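Local structure of N-acyl-D-glutamate deacylase (Bordetella bronchiseptica, 3GIP) at residues A194-Q197 with A198-E202; A265-D268 with R269-Q273; R353-H357 with P358-V362; L385-Y388 with V389-R393; V401-M404 with T405-A409. The protein hydrolyses the amide bond of N-acyl-D-glutamate, releasing D-glutamate and a carboxylic acid, as a zinc-containing member of the amidohydrolase superfamily. One frame throughout, in Å; residues are numbered along the deposited sequence.

In the fold
Along the chain the five contacts come in series, each within one continuous stretch. Interaction 1, at the start of helix 198-210, stands apart: its centre is about 22 Å from that of interaction 2 and about 40 Å from that of interaction 4. The other four are linked around 353-362. Interaction 2, on helix 260-272, meets it through Asp-268 and His-357; interaction 5, between helices 397-404 and 406-412, sends Arg-403 into it; interaction 4, on helix 376-391, packs Tyr-388 on Phe-355 and Leu-385 on Met-404 of interaction 5. Together they tie helices of the TIM-barrel-type fold to strand 360-362, with the side chain of Ile-354 about 14 Å from the bound zinc ion.

Interaction 1 (A194-Q197 with A198-E202); sequences AVAQ and AAELE
Glu-200 holds CG anti to its own backbone N (chi1 179°) and stays extended through chi2 at 177°, and this straight chain carries its carboxylate back along the start of the helix to Ala-196. There the CD atom of Glu-200 lies 3.5 Å from CB of Ala-196, the methyl packing against the carboxylate carbon with both oxygens at similar range. Leu-201 has CG anti to its carbonyl carbon, which turns CD2 toward the same methyl, 3.9 Å from CB of Ala-196. The small methyl is thus met by a polar side chain and by an apolar one.

The carboxylate also reaches the backbone through a water. The water donates to OE1 of Glu-200 at 2.7 Å and accepts from N of Gln-197 at 2.9 Å, bridging two atoms too far apart to bond directly. OE1 has a stronger partner in Arg-150 of helix 146-153, whose salt bridge probably keeps the glutamate ionised and fixes its reach. His-146 of that helix packs against Ala-196, Glu-200 and Leu-201.

Gln-197 sits at the N-cap, and its carbonyl O starts the helical bonding weakly: N of Leu-201 reaches it at 3.3 Å along a nearly straight N-H line of 168°, while N of Glu-200 adds a second weak, more bent bond.

At the start of helix 198-210, then, the glutamate three residues beyond the cap reaches the N-cap N-H through a water, and Ala-196, just before the cap, pairs with Leu-201 in a hydrophobic staple.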
loop_
_atom_site.group_PDB
_atom_site.type_symbol
_atom_site.label_atom_id
_atom_site.label_comp_id
_atom_site.label_asym_id
_atom_site.label_seq_id
_atom_site.Cartn_x
_atom_site.Cartn_y
_atom_site.Cartn_z
ATOM N N ALA A 194 -5.380 19.135 -3.115
ATOM C CA ALA A 194 -4.416 20.218 -2.966
ATOM C C ALA A 194 -5.055 21.550 -2.580
ATOM O O ALA A 194 -4.399 22.417 -2.000
ATOM C CB ALA A 194 -3.622 20.378 -4.257
ATOM N N VAL A 195 -6.334 21.710 -2.907
ATOM C CA VAL A 195 -7.056 22.943 -2.603
ATOM C C VAL A 195 -7.347 23.091 -1.112
ATOM O O VAL A 195 -7.509 24.205 -0.610
ATOM C CB VAL A 195 -8.398 22.991 -3.376
ATOM C CG1 VAL A 195 -9.161 24.263 -3.034
ATOM C CG2 VAL A 195 -8.136 22.914 -4.871
ATOM N N ALA A 196 -7.398 21.966 -0.408
ATOM C CA ALA A 196 -7.697 21.959 1.021
ATOM C C ALA A 196 -6.695 22.717 1.886
ATOM O O ALA A 196 -5.490 22.712 1.624
ATOM C CB ALA A 196 -7.817 20.519 1.517
ATOM N N GLN A 197 -7.216 23.375 2.917
ATOM C CA GLN A 197 -6.396 24.118 3.862
ATOM C C GLN A 197 -6.428 23.390 5.202
ATOM O O GLN A 197 -7.169 22.420 5.370
ATOM C CB GLN A 197 -6.918 25.548 4.021
ATOM C CG GLN A 197 -6.780 26.384 2.759
ATOM C CD GLN A 197 -7.092 27.851 2.986
ATOM O OE1 GLN A 197 -6.967 28.670 2.074
ATOM N NE2 GLN A 197 -7.499 28.191 4.203
ATOM N N ALA A 198 -5.627 23.862 6.151
ATOM C CA ALA A 198 -5.536 23.237 7.465
ATOM C C ALA A 198 -6.870 22.908 8.136
ATOM O O ALA A 198 -7.076 21.782 8.577
ATOM C CB ALA A 198 -4.687 24.104 8.389
ATOM N N ALA A 199 -7.774 23.882 8.213
ATOM C CA ALA A 199 -9.069 23.667 8.860
ATOM C C ALA A 199 -9.852 22.477 8.307
ATOM O O ALA A 199 -10.473 21.726 9.062
ATOM C CB ALA A 199 -9.917 24.937 8.760
ATOM N N GLU A 200 -9.829 22.314 6.990
ATOM C CA GLU A 200 -10.537 21.220 6.340
ATOM C C GLU A 200 -9.964 19.861 6.728
ATOM O O GLU A 200 -10.698 18.937 7.094
ATOM C CB GLU A 200 -10.466 21.389 4.819
ATOM C CG GLU A 200 -11.162 20.291 4.029
ATOM C CD GLU A 200 -11.135 20.547 2.534
ATOM O OE1 GLU A 200 -11.096 21.732 2.135
ATOM O OE2 GLU A 200 -11.172 19.570 1.756
ATOM N N LEU A 201 -8.644 19.745 6.652
ATOM C CA LEU A 201 -7.975 18.495 6.975
ATOM C C LEU A 201 -8.071 18.169 8.463
ATOM O O LEU A 201 -8.251 17.009 8.841
ATOM C CB LEU A 201 -6.512 18.574 6.523
ATOM C CG LEU A 201 -6.365 18.904 5.029
ATOM C CD1 LEU A 201 -4.893 19.059 4.666
ATOM C CD2 LEU A 201 -7.018 17.807 4.192
ATOM N N GLU A 202 -7.974 19.194 9.302
ATOM C CA GLU A 202 -8.060 19.003 10.745
ATOM C C GLU A 202 -9.454 18.519 11.127
ATOM O O GLU A 202 -9.606 17.695 12.025
ATOM C CB GLU A 202 -7.739 20.310 11.473
ATOM C CG GLU A 202 -6.332 20.817 11.206
ATOM C CD GLU A 202 -6.066 22.170 11.832
ATOM O OE1 GLU A 202 -6.996 23.006 11.857
ATOM O OE2 GLU A 202 -4.924 22.404 12.282
HETATM O O HOH W 1 -10.033 24.089 2.888
#

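Interaction 2 (A265-D268 with R269-Q273); sequences ANID and RAREQ
From Ala-265 to Glu-272 the backbone is regular alpha-helix, N-H groups of Arg-269, Ala-270, Arg-271 and Glu-272 each bonding the carbonyl four residues back, with N to O of 3.0 Å in the pair Arg-271 and Ile-267. Arg-271 and Asp-268 run side by side and end in a salt bridge. NE of Arg-271 gives OD1 of Asp-268 a bond of 2.8 Å that is almost straight at 171°; the oxygen lies in the guanidinium plane but is met on its anti side, out of the carboxylate plane. NH2 of Arg-271 adds a weak bond to OD1 of Asp-268 at 3.4 Å. OD1 of Asp-268 also accepts from NE2 of His-357. With chi1 at 67°, CG of Arg-271 sits between its backbone N and carbonyl carbon, turning the chain toward the aspartate.

This helix, 260-272, is the crossover between parallel strands 243-246 and 277-281 of the barrel.

On another side Arg-269, bent at chi3, folds its guanidinium back over Asn-266, whose CA lies under one face, 3.5 Å from NH2 of Arg-269. The amide of Asn-266 is turned only 19° from the guanidinium plane, and its ND2 bonds Glu-231 of helix 226-240.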
loop_
_atom_site.group_PDB
_atom_site.type_symbol
_atom_site.label_atom_id
_atom_site.label_comp_id
_atom_site.label_asym_id
_atom_site.label_seq_id
_atom_site.Cartn_x
_atom_site.Cartn_y
_atom_site.Cartn_z
ATOM N N ALA A 265 13.572 13.416 11.387
ATOM C CA ALA A 265 13.843 14.035 12.681
ATOM C C ALA A 265 12.555 14.682 13.179
ATOM O O ALA A 265 12.249 14.651 14.374
ATOM C CB ALA A 265 14.945 15.087 12.547
ATOM N N ASN A 266 11.797 15.256 12.250
ATOM C CA ASN A 266 10.536 15.912 12.583
ATOM C C ASN A 266 9.541 14.845 13.021
ATOM O O ASN A 266 8.810 15.014 14.000
ATOM C CB ASN A 266 10.012 16.663 11.358
ATOM C CG ASN A 266 8.990 17.720 11.715
ATOM O OD1 ASN A 266 8.643 17.898 12.882
ATOM N ND2 ASN A 266 8.503 18.434 10.706
ATOM N N ILE A 267 9.525 13.737 12.289
ATOM C CA ILE A 267 8.646 12.620 12.608
ATOM C C ILE A 267 8.983 12.111 14.007
ATOM O O ILE A 267 8.092 11.833 14.810
ATOM C CB ILE A 267 8.819 11.497 11.564
ATOM C CG1 ILE A 267 8.153 11.929 10.253
ATOM C CG2 ILE A 267 8.243 10.186 12.082
ATOM C CD1 ILE A 267 8.374 10.983 9.089
ATOM N N ASP A 268 10.274 12.004 14.306
ATOM C CA ASP A 268 10.698 11.541 15.621
ATOM C C ASP A 268 10.248 12.494 16.721
ATOM O O ASP A 268 9.827 12.052 17.788
ATOM C CB ASP A 268 12.220 11.372 15.666
ATOM C CG ASP A 268 12.687 10.128 14.932
ATOM O OD1 ASP A 268 11.841 9.260 14.625
ATOM O OD2 ASP A 268 13.904 10.006 14.678
ATOM N N ARG A 269 10.329 13.798 16.470
ATOM C CA ARG A 269 9.904 14.766 17.476
ATOM C C ARG A 269 8.414 14.612 17.760
ATOM O O ARG A 269 7.972 14.751 18.902
ATOM C CB ARG A 269 10.200 16.199 17.018
ATOM C CG ARG A 269 11.682 16.560 17.023
ATOM C CD ARG A 269 11.895 18.070 16.915
ATOM N NE ARG A 269 11.565 18.605 15.594
ATOM C CZ ARG A 269 12.330 18.467 14.514
ATOM N NH1 ARG A 269 13.477 17.806 14.589
ATOM N NH2 ARG A 269 11.950 18.996 13.359
ATOM N N ALA A 270 7.645 14.310 16.719
ATOM C CA ALA A 270 6.204 14.140 16.869
ATOM C C ALA A 270 5.840 12.884 17.655
ATOM O O ALA A 270 4.965 12.923 18.523
ATOM C CB ALA A 270 5.536 14.104 15.499
ATOM N N ARG A 271 6.504 11.769 17.361
ATOM C CA ARG A 271 6.191 10.529 18.061
ATOM C C ARG A 271 6.714 10.531 19.492
ATOM O O ARG A 271 6.192 9.819 20.348
ATOM C CB ARG A 271 6.701 9.307 17.269
ATOM C CG ARG A 271 8.206 9.133 17.135
ATOM C CD ARG A 271 8.504 8.233 15.927
ATOM N NE ARG A 271 9.890 7.768 15.869
ATOM C CZ ARG A 271 10.342 6.677 16.479
ATOM N NH1 ARG A 271 9.516 5.922 17.199
ATOM N NH2 ARG A 271 11.624 6.337 16.364
ATOM N N GLU A 272 7.735 11.342 19.754
ATOM C CA GLU A 272 8.285 11.460 21.101
ATOM C C GLU A 272 7.240 12.166 21.958
ATOM O O GLU A 272 7.121 11.907 23.158
ATOM C CB GLU A 272 9.575 12.288 21.083
ATOM C CG GLU A 272 10.798 11.535 20.588
ATOM C CD GLU A 272 11.953 12.457 20.243
ATOM O OE1 GLU A 272 11.977 13.607 20.736
ATOM O OE2 GLU A 272 12.846 12.030 19.485
ATOM N N GLN A 273 6.480 13.054 21.320
ATOM C CA GLN A 273 5.436 13.828 21.986
ATOM C C GLN A 273 4.147 13.040 22.198
ATOM O O GLN A 273 3.194 13.554 22.785
ATOM C CB GLN A 273 5.127 15.092 21.180
ATOM C CG GLN A 273 6.294 16.056 21.049
ATOM C CD GLN A 273 5.993 17.210 20.106
ATOM O OE1 GLN A 273 5.770 17.008 18.909
ATOM N NE2 GLN A 273 5.978 18.424 20.642
#

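Interaction 3 (R353-H357 with P358-V362); sequences RIFQH and PCCMV
Two hydrogen bonds hold the turn that follows the helix. N of Cys-360 bonds O of His-357 at 3.0 Å, closing a type I beta turn across Pro-358 and Cys-359. N of Cys-359 points at ND1 of His-357 over 2.9 Å, nearly straight at 168° and tilted 20° from the ring plane. The imidazole folds over the turn and accepts, through ND1, from the N-H two residues on. Since ND1 accepts, the neutral ring would carry its hydrogen on NE2, consistent with the bond NE2 makes to Asp-268; the imidazole is fixed at both nitrogens.

Contacts with the ring come next. Pro-358 supplies a CH-pi contact, its CD 3.6 Å from the centroid of the His-357 ring and over the face. SG of Cys-359 stands at the ring's edge instead.

The apolar contacts are looser. Cys-360 has SG anti to its backbone N (chi1 -164°), which sends it back against the end of the helix. SG of Cys-360 rests first on CA of Phe-355 at 3.7 Å, and lies 4.3 Å from CG2 of Ile-354 and as far from CD1 of Phe-355. CE1 of Phe-355 lies 3.8 Å from CG2 of Val-362, the two side chains crossing at a slant.

The turn thus leads helix 348-356 into strand 360-362, which pairs in parallel with strand 277-281, while Ile-354, His-357 and Cys-360 touch that strand, Phe-355 and Val-362 face helix 376-391, and Met-361 meets helix 406-412.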
loop_
_atom_site.group_PDB
_atom_site.type_symbol
_atom_site.label_atom_id
_atom_site.label_comp_id
_atom_site.label_asym_id
_atom_site.label_seq_id
_atom_site.Cartn_x
_atom_site.Cartn_y
_atom_site.Cartn_z
ATOM N N ARG A 353 17.809 4.210 3.819
ATOM C CA ARG A 353 17.877 4.822 5.145
ATOM C C ARG A 353 16.481 5.057 5.713
ATOM O O ARG A 353 16.250 4.894 6.913
ATOM C CB ARG A 353 18.622 6.161 5.102
ATOM C CG ARG A 353 20.106 6.059 4.812
ATOM C CD ARG A 353 20.821 7.336 5.249
ATOM N NE ARG A 353 20.361 8.525 4.531
ATOM C CZ ARG A 353 20.758 8.867 3.308
ATOM N NH1 ARG A 353 21.631 8.112 2.658
ATOM N NH2 ARG A 353 20.285 9.965 2.731
ATOM N N ILE A 354 15.556 5.457 4.848
ATOM C CA ILE A 354 14.187 5.705 5.278
ATOM C C ILE A 354 13.570 4.391 5.746
ATOM O O ILE A 354 12.896 4.350 6.776
ATOM C CB ILE A 354 13.348 6.305 4.131
ATOM C CG1 ILE A 354 13.883 7.698 3.794
ATOM C CG2 ILE A 354 11.873 6.385 4.539
ATOM C CD1 ILE A 354 13.257 8.320 2.562
ATOM N N PHE A 355 13.817 3.316 5.003
ATOM C CA PHE A 355 13.280 2.016 5.377
ATOM C C PHE A 355 13.792 1.590 6.752
ATOM O O PHE A 355 13.087 0.924 7.505
ATOM C CB PHE A 355 13.654 0.946 4.347
ATOM C CG PHE A 355 13.214 -0.438 4.735
ATOM C CD1 PHE A 355 11.872 -0.699 5.004
ATOM C CD2 PHE A 355 14.138 -1.467 4.879
ATOM C CE1 PHE A 355 11.459 -1.967 5.414
ATOM C CE2 PHE A 355 13.733 -2.739 5.287
ATOM C CZ PHE A 355 12.393 -2.985 5.556
ATOM N N GLN A 356 15.019 1.978 7.081
ATOM C CA GLN A 356 15.589 1.613 8.370
ATOM C C GLN A 356 14.907 2.297 9.549
ATOM O O GLN A 356 15.059 1.862 10.688
ATOM C CB GLN A 356 17.088 1.914 8.389
ATOM C CG GLN A 356 17.891 0.957 7.535
ATOM C CD GLN A 356 19.376 1.246 7.581
ATOM O OE1 GLN A 356 19.812 2.349 7.258
ATOM N NE2 GLN A 356 20.162 0.252 7.982
ATOM N N HIS A 357 14.158 3.365 9.291
ATOM C CA HIS A 357 13.482 4.049 10.386
ATOM C C HIS A 357 12.591 3.036 11.104
ATOM O O HIS A 357 11.889 2.256 10.463
ATOM C CB HIS A 357 12.648 5.219 9.864
ATOM C CG HIS A 357 12.032 6.041 10.951
ATOM N ND1 HIS A 357 10.931 5.620 11.668
ATOM C CD2 HIS A 357 12.408 7.222 11.497
ATOM C CE1 HIS A 357 10.657 6.504 12.610
ATOM N NE2 HIS A 357 11.540 7.486 12.529
ATOM N N PRO A 358 12.609 3.040 12.448
ATOM C CA PRO A 358 11.816 2.115 13.264
ATOM C C PRO A 358 10.324 2.007 12.956
ATOM O O PRO A 358 9.712 0.968 13.213
ATOM C CB PRO A 358 12.068 2.609 14.690
ATOM C CG PRO A 358 13.457 3.165 14.614
ATOM C CD PRO A 358 13.412 3.930 13.307
ATOM N N CYS A 359 9.732 3.065 12.411
ATOM C CA CYS A 359 8.303 3.027 12.118
ATOM C C CYS A 359 7.989 2.881 10.638
ATOM O O CYS A 359 6.867 3.156 10.210
ATOM C CB CYS A 359 7.623 4.285 12.654
ATOM S SG CYS A 359 7.790 4.479 14.445
ATOM N N CYS A 360 8.966 2.435 9.854
ATOM C CA CYS A 360 8.741 2.288 8.424
ATOM C C CYS A 360 8.246 0.908 8.018
ATOM O O CYS A 360 8.896 -0.107 8.264
ATOM C CB CYS A 360 10.014 2.618 7.632
ATOM S SG CYS A 360 9.687 2.892 5.872
ATOM N N MET A 361 7.080 0.886 7.387
ATOM C CA MET A 361 6.475 -0.347 6.903
ATOM C C MET A 361 6.746 -0.425 5.401
ATOM O O MET A 361 7.378 0.470 4.831
ATOM C CB MET A 361 4.967 -0.305 7.153
ATOM C CG MET A 361 4.600 -0.005 8.595
ATOM S SD MET A 361 2.840 0.344 8.824
ATOM C CE MET A 361 2.757 2.018 8.232
ATOM N N VAL A 362 6.269 -1.488 4.761
ATOM C CA VAL A 362 6.450 -1.648 3.323
ATOM C C VAL A 362 5.104 -1.486 2.617
ATOM O O VAL A 362 4.113 -2.124 2.990
ATOM C CB VAL A 362 7.036 -3.038 2.977
ATOM C CG1 VAL A 362 7.238 -3.168 1.466
ATOM C CG2 VAL A 362 8.352 -3.238 3.711
#

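Interaction 4 (L385-Y388 with V389-R393); sequences LGRY and VREAR
Arg-390 lays its guanidinium over Gly-386, whose CA lies across one face, 3.6 Å from NH2 of Arg-390. The chain leaves extended and then bends at chi3 (59°), which folds the flat group back along the helix; with no side chain on Gly-386 it can settle close to the backbone. Its NH1 is held by the carbonyl oxygens of Pro-433 and Val-436.

Arg-387 and Glu-391 lie one turn apart without forming a salt bridge. NH1 of Arg-387 is 4.5 Å from OE1 of Glu-391, and the oxygen stands well out of the guanidinium plane, so no N-H is aimed at it. A water closes the gap, accepting from NH1 of Arg-387 at 2.8 Å in the guanidinium plane and donating to OE1 of Glu-391 at 3.0 Å. Nearer the backbone, OE1 of Glu-391 packs beside CG of Arg-387 at 3.8 Å. The direct salt bridge of this arginine runs from NH2 to Glu-348.

Backbone bonds span five residues here: N of Arg-390 reaches O of Leu-385 at 3.1 Å, N of Glu-391 bonds O of Gly-386 at 2.9 Å, and N of Ala-392 goes in the same way to O of Arg-387. The turn is wider than an alpha turn.

Leu-385 and Val-389 look toward helix 397-404, Tyr-388 toward helix 348-356. After Ala-392 the chain leaves helical geometry at Arg-393 with positive phi. Consecutive bonds from each N-H to the fifth carbonyl before it are the signature of a pi-helical turn, here at the end of helix 376-391.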
loop_
_atom_site.group_PDB
_atom_site.type_symbol
_atom_site.label_atom_id
_atom_site.label_comp_id
_atom_site.label_asym_id
_atom_site.label_seq_id
_atom_site.Cartn_x
_atom_site.Cartn_y
_atom_site.Cartn_z
ATOM N N LEU A 385 13.150 -8.313 1.029
ATOM C CA LEU A 385 13.774 -9.492 1.623
ATOM C C LEU A 385 15.074 -9.906 0.946
ATOM O O LEU A 385 16.018 -10.326 1.613
ATOM C CB LEU A 385 12.802 -10.670 1.613
ATOM C CG LEU A 385 11.508 -10.417 2.388
ATOM C CD1 LEU A 385 10.616 -11.639 2.283
ATOM C CD2 LEU A 385 11.825 -10.102 3.844
ATOM N N GLY A 386 15.124 -9.784 -0.374
ATOM C CA GLY A 386 16.322 -10.177 -1.094
ATOM C C GLY A 386 17.396 -9.116 -1.243
ATOM O O GLY A 386 18.569 -9.384 -0.989
ATOM N N ARG A 387 17.002 -7.913 -1.647
ATOM C CA ARG A 387 17.953 -6.825 -1.873
ATOM C C ARG A 387 18.303 -6.024 -0.620
ATOM O O ARG A 387 19.474 -5.757 -0.352
ATOM C CB ARG A 387 17.392 -5.890 -2.955
ATOM C CG ARG A 387 18.314 -4.769 -3.443
ATOM C CD ARG A 387 17.575 -3.939 -4.503
ATOM N NE ARG A 387 18.360 -2.839 -5.067
ATOM C CZ ARG A 387 19.235 -2.971 -6.060
ATOM N NH1 ARG A 387 19.451 -4.161 -6.607
ATOM N NH2 ARG A 387 19.882 -1.907 -6.521
ATOM N N TYR A 388 17.295 -5.639 0.156
ATOM C CA TYR A 388 17.544 -4.844 1.354
ATOM C C TYR A 388 17.996 -5.646 2.568
ATOM O O TYR A 388 18.804 -5.170 3.368
ATOM C CB TYR A 388 16.294 -4.018 1.695
ATOM C CG TYR A 388 16.065 -2.830 0.777
ATOM C CD1 TYR A 388 16.741 -2.716 -0.440
ATOM C CD2 TYR A 388 15.170 -1.816 1.125
ATOM C CE1 TYR A 388 16.535 -1.623 -1.287
ATOM C CE2 TYR A 388 14.957 -0.719 0.282
ATOM C CZ TYR A 388 15.643 -0.629 -0.919
ATOM O OH TYR A 388 15.445 0.454 -1.754
ATOM N N VAL A 389 17.495 -6.868 2.701
ATOM C CA VAL A 389 17.866 -7.699 3.834
ATOM C C VAL A 389 19.035 -8.635 3.532
ATOM O O VAL A 389 20.125 -8.460 4.080
ATOM C CB VAL A 389 16.657 -8.521 4.334
ATOM C CG1 VAL A 389 17.083 -9.464 5.453
ATOM C CG2 VAL A 389 15.571 -7.577 4.836
ATOM N N ARG A 390 18.833 -9.609 2.651
ATOM C CA ARG A 390 19.906 -10.555 2.354
ATOM C C ARG A 390 21.145 -9.918 1.729
ATOM O O ARG A 390 22.271 -10.196 2.154
ATOM C CB ARG A 390 19.405 -11.686 1.447
ATOM C CG ARG A 390 20.439 -12.805 1.270
ATOM C CD ARG A 390 19.897 -13.966 0.455
ATOM N NE ARG A 390 19.468 -13.537 -0.871
ATOM C CZ ARG A 390 18.204 -13.509 -1.282
ATOM N NH1 ARG A 390 17.225 -13.893 -0.470
ATOM N NH2 ARG A 390 17.920 -13.084 -2.505
ATOM N N GLU A 391 20.943 -9.068 0.730
ATOM C CA GLU A 391 22.064 -8.427 0.048
ATOM C C GLU A 391 22.706 -7.245 0.776
ATOM O O GLU A 391 23.922 -7.221 0.969
ATOM C CB GLU A 391 21.635 -7.995 -1.361
ATOM C CG GLU A 391 21.488 -9.158 -2.338
ATOM C CD GLU A 391 20.860 -8.764 -3.668
ATOM O OE1 GLU A 391 20.846 -7.560 -4.008
ATOM O OE2 GLU A 391 20.387 -9.672 -4.386
ATOM N N ALA A 392 21.900 -6.274 1.193
ATOM C CA ALA A 392 22.433 -5.088 1.859
ATOM C C ALA A 392 22.563 -5.187 3.377
ATOM O O ALA A 392 23.231 -4.357 3.999
ATOM C CB ALA A 392 21.579 -3.876 1.495
ATOM N N ARG A 393 21.916 -6.186 3.971
ATOM C CA ARG A 393 21.956 -6.384 5.418
ATOM C C ARG A 393 21.551 -5.130 6.190
ATOM O O ARG A 393 22.169 -4.784 7.199
ATOM C CB ARG A 393 23.357 -6.829 5.849
ATOM C CG ARG A 393 23.779 -8.156 5.244
ATOM C CD ARG A 393 22.771 -9.235 5.598
ATOM N NE ARG A 393 23.074 -10.520 4.978
ATOM C CZ ARG A 393 22.280 -11.582 5.046
ATOM N NH1 ARG A 393 21.129 -11.513 5.706
ATOM N NH2 ARG A 393 22.633 -12.713 4.456
HETATM O O HOH W 2 18.758 -6.808 -6.071
#

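Interaction 5 (V401-M404 with T405-A409); sequences VARM and TALPA
Two peptide carbonyls of helix 397-404 are approached out of their planes by Thr-405. Its hydroxyl OG1 donates to O of Val-401 at 2.7 Å from above the carbonyl plane, 43° out of it, and N of Thr-405 bonds O of Ala-402 at 3.3 Å from still higher over that carbonyl. N of Leu-407 takes a different approach to Ala-402 O, 3.0 Å away and nearly in line with the C=O bond, so this oxygen is gripped by two N-H groups from different directions. Thr-405 places OG1 between its backbone N and carbonyl carbon (chi1 58°), which aims the hydroxyl back at the helix it leaves rather than forward as a cap.

Pro-408 has no N-H to offer O of Arg-403, and CD of Pro-408 packs there instead at 3.2 Å. Alongside, Arg-403 and Leu-407 point the same way, CD of the arginine touching CD2 of the leucine at 3.8 Å. The arginine's guanidinium goes on to the carbonyl oxygens of Phe-355, Gln-356 and Cys-360, tying this corner to the end of helix 348-356 and the start of strand 360-362. Met-404 and Pro-408 reach strand 57-64.

Thr-405 stands at the N-cap of helix 406-412, and a proline three positions beyond the cap suits a first helical turn. The arrangement is a tight junction at Thr-405 between helices 397-404 and 406-412, set against the strands of the barrel.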
loop_
_atom_site.group_PDB
_atom_site.type_symbol
_atom_site.label_atom_id
_atom_site.label_comp_id
_atom_site.label_asym_id
_atom_site.label_seq_id
_atom_site.Cartn_x
_atom_site.Cartn_y
_atom_site.Cartn_z
ATOM N N VAL A 401 10.642 -8.832 8.737
ATOM C CA VAL A 401 9.330 -9.467 8.768
ATOM C C VAL A 401 8.406 -8.690 9.701
ATOM O O VAL A 401 7.222 -8.532 9.417
ATOM C CB VAL A 401 9.427 -10.941 9.225
ATOM C CG1 VAL A 401 8.032 -11.513 9.464
ATOM C CG2 VAL A 401 10.144 -11.758 8.157
ATOM N N ALA A 402 8.947 -8.189 10.808
ATOM C CA ALA A 402 8.137 -7.417 11.740
ATOM C C ALA A 402 7.587 -6.166 11.049
ATOM O O ALA A 402 6.441 -5.782 11.274
ATOM C CB ALA A 402 8.963 -7.031 12.966
ATOM N N ARG A 403 8.397 -5.535 10.201
ATOM C CA ARG A 403 7.960 -4.335 9.489
ATOM C C ARG A 403 6.831 -4.625 8.508
ATOM O O ARG A 403 6.053 -3.731 8.164
ATOM C CB ARG A 403 9.114 -3.720 8.688
ATOM C CG ARG A 403 10.319 -3.326 9.500
ATOM C CD ARG A 403 9.964 -2.321 10.584
ATOM N NE ARG A 403 11.177 -1.797 11.195
ATOM C CZ ARG A 403 11.974 -0.904 10.615
ATOM N NH1 ARG A 403 11.674 -0.420 9.413
ATOM N NH2 ARG A 403 13.092 -0.526 11.220
ATOM N N MET A 404 6.758 -5.871 8.053
ATOM C CA MET A 404 5.760 -6.291 7.070
ATOM C C MET A 404 4.535 -6.932 7.682
ATOM O O MET A 404 3.560 -7.190 6.976
ATOM C CB MET A 404 6.360 -7.323 6.121
ATOM C CG MET A 404 7.636 -6.912 5.442
ATOM S SD MET A 404 8.333 -8.284 4.502
ATOM C CE MET A 404 9.470 -7.364 3.450
ATOM N N THR A 405 4.578 -7.200 8.981
ATOM C CA THR A 405 3.471 -7.890 9.622
ATOM C C THR A 405 2.950 -7.247 10.904
ATOM O O THR A 405 1.908 -6.589 10.897
ATOM C CB THR A 405 3.877 -9.355 9.908
ATOM O OG1 THR A 405 5.046 -9.375 10.744
ATOM C CG2 THR A 405 4.199 -10.083 8.600
ATOM N N ALA A 406 3.670 -7.433 12.002
ATOM C CA ALA A 406 3.248 -6.881 13.280
ATOM C C ALA A 406 3.115 -5.361 13.288
ATOM O O ALA A 406 2.137 -4.836 13.812
ATOM C CB ALA A 406 4.203 -7.320 14.380
ATOM N N LEU A 407 4.086 -4.651 12.722
ATOM C CA LEU A 407 4.005 -3.192 12.719
ATOM C C LEU A 407 2.751 -2.715 11.985
ATOM O O LEU A 407 2.008 -1.877 12.504
ATOM C CB LEU A 407 5.275 -2.575 12.114
ATOM C CG LEU A 407 5.362 -1.045 12.118
ATOM C CD1 LEU A 407 5.246 -0.495 13.545
ATOM C CD2 LEU A 407 6.685 -0.627 11.486
ATOM N N PRO A 408 2.491 -3.234 10.768
ATOM C CA PRO A 408 1.283 -2.788 10.066
ATOM C C PRO A 408 0.021 -3.095 10.879
ATOM O O PRO A 408 -0.896 -2.275 10.951
ATOM C CB PRO A 408 1.334 -3.576 8.759
ATOM C CG PRO A 408 2.796 -3.674 8.493
ATOM C CD PRO A 408 3.366 -4.007 9.865
ATOM N N ALA A 409 -0.021 -4.272 11.497
ATOM C CA ALA A 409 -1.182 -4.662 12.296
ATOM C C ALA A 409 -1.372 -3.693 13.459
ATOM O O ALA A 409 -2.500 -3.337 13.809
ATOM C CB ALA A 409 -1.010 -6.090 12.815
#